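Local coordinates for protein cystatin (Fasciola hepatica, PDB 6I1M) that probably inhibits papain-like cysteine proteases, as expected of a secreted stefin-type cystatin of the liver fluke, at residues 46-49 with 50-54. Residues are numbered along the deposited sequence; the frame is centred on the assembly and turned at random.
Unlike the reference sequence in segment 50-54: T51 (reference Ile).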
loop_
_atom_site.group_PDB
_atom_site.type_symbol
_atom_site.label_atom_id
_atom_site.label_comp_id
_atom_site.label_asym_id
_atom_site.label_seq_id
_atom_site.Cartn_x
_atom_site.Cartn_y
_atom_site.Cartn_z
ATOM N N GLN A 46 -2.701 11.180 2.894
ATOM C CA GLN A 46 -2.056 12.455 3.243
ATOM C C GLN A 46 -1.909 13.251 1.946
ATOM O O GLN A 46 -1.305 12.740 0.951
ATOM C CB GLN A 46 -0.726 12.180 3.915
ATOM C CG GLN A 46 0.049 13.452 4.200
ATOM C CD GLN A 46 1.491 13.138 4.500
ATOM O OE1 GLN A 46 2.038 12.156 3.995
ATOM N NE2 GLN A 46 2.120 13.995 5.292
ATOM N N VAL A 47 -2.454 14.457 1.920
ATOM C CA VAL A 47 -2.364 15.295 0.699
ATOM C C VAL A 47 -1.098 16.141 0.813
ATOM O O VAL A 47 -0.971 16.900 1.780
ATOM C CB VAL A 47 -3.623 16.149 0.466
ATOM C CG1 VAL A 47 -3.480 16.936 -0.832
ATOM C CG2 VAL A 47 -4.886 15.292 0.448
ATOM N N VAL A 48 -0.185 15.936 -0.127
ATOM C CA VAL A 48 1.043 16.746 -0.335
ATOM C C VAL A 48 0.926 17.351 -1.753
ATOM O O VAL A 48 -0.211 17.762 -2.126
ATOM C CB VAL A 48 2.289 15.870 -0.103
ATOM C CG1 VAL A 48 2.568 15.637 1.365
ATOM C CG2 VAL A 48 2.199 14.537 -0.825
ATOM N N ALA A 49 1.979 17.352 -2.571
ATOM C CA ALA A 49 1.872 17.689 -4.009
ATOM C C ALA A 49 1.482 16.421 -4.762
ATOM O O ALA A 49 2.288 15.891 -5.538
ATOM C CB ALA A 49 3.146 18.283 -4.533
ATOM N N GLY A 50 0.265 15.963 -4.516
ATOM C CA GLY A 50 -0.173 14.588 -4.788
ATOM C C GLY A 50 -0.711 13.957 -3.523
ATOM O O GLY A 50 -1.063 14.688 -2.564
ATOM N N THR A 51 -0.829 12.644 -3.518
ATOM C CA THR A 51 -1.420 11.924 -2.365
ATOM C C THR A 51 -0.511 10.750 -1.992
ATOM O O THR A 51 -0.119 9.962 -2.897
ATOM C CB THR A 51 -2.859 11.504 -2.663
ATOM O OG1 THR A 51 -3.572 12.708 -2.938
ATOM C CG2 THR A 51 -3.499 10.745 -1.522
ATOM N N ASN A 52 -0.211 10.668 -0.696
ATOM C CA ASN A 52 0.364 9.487 -0.017
ATOM C C ASN A 52 -0.792 8.615 0.458
ATOM O O ASN A 52 -1.700 9.123 1.179
ATOM C CB ASN A 52 1.299 9.880 1.120
ATOM C CG ASN A 52 2.696 10.189 0.634
ATOM O OD1 ASN A 52 3.130 9.657 -0.376
ATOM N ND2 ASN A 52 3.432 10.978 1.400
ATOM N N TYR A 53 -0.809 7.376 -0.031
ATOM C CA TYR A 53 -1.742 6.317 0.424
ATOM C C TYR A 53 -0.954 5.368 1.315
ATOM O O TYR A 53 -0.111 4.653 0.791
ATOM C CB TYR A 53 -2.343 5.543 -0.739
ATOM C CG TYR A 53 -3.244 6.345 -1.626
ATOM C CD1 TYR A 53 -2.716 7.102 -2.661
ATOM C CD2 TYR A 53 -4.622 6.319 -1.461
ATOM C CE1 TYR A 53 -3.539 7.849 -3.486
ATOM C CE2 TYR A 53 -5.454 7.054 -2.282
ATOM C CZ TYR A 53 -4.912 7.822 -3.303
ATOM O OH TYR A 53 -5.722 8.523 -4.163
ATOM N N LYS A 54 -1.239 5.380 2.609
ATOM C CA LYS A 54 -0.664 4.410 3.565
ATOM C C LYS A 54 -1.654 3.268 3.772
ATOM O O LYS A 54 -2.734 3.459 4.422
ATOM C CB LYS A 54 -0.344 5.061 4.902
ATOM C CG LYS A 54 0.476 4.180 5.826
ATOM C CD LYS A 54 0.282 4.575 7.250
ATOM C CE LYS A 54 0.861 5.928 7.567
ATOM N NZ LYS A 54 0.393 6.394 8.891
#
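Q46 and N52 pair across the mouth of the first hairpin loop, where residues 46-50 read Q-V-V-A-G, the QxVxG motif that cystatins typically insert into the cleft of papain-like proteases. Their side chains run side by side in the same direction. N52 ND2 donates to Q46 OE1 over 3.2 Å, and an N-H...O angle of 175° makes the bond almost straight. The acceptor lies in the amide plane of N52, whereas the donor is tilted from the carbonyl plane of Q46; the two amide planes stand 41° apart. Q46 reaches this position with CG anti to its N (chi1 175°) and an extended chain beyond. Its NE2 bonds to G2 O in the N-terminal segment, so both ends of the amide are held and its rotation is defined.

Beneath them the backbones form an antiparallel hydrogen-bonded pair: Q46 N to N52 O and N52 N to Q46 O are both 2.9 Å. V47 and T51 follow as a non-hydrogen-bonded pair whose side chains take the other face; there T51 CG2 sits 3.9 Å from Q46 O and also lies over one face of the Y53 ring, displaced toward its rim.

The chain then reverses through an inverse gamma turn centred on A49, closed by a weak bond from G50 N to V48 O (3.0 Å). G50 has a positive phi, a conformation readily open to a residue without a side chain. G50 O accepts V48 N at 2.9 Å, the donor lying above the carbonyl plane, and V48 CG2 packs 3.7 Å from G50 O.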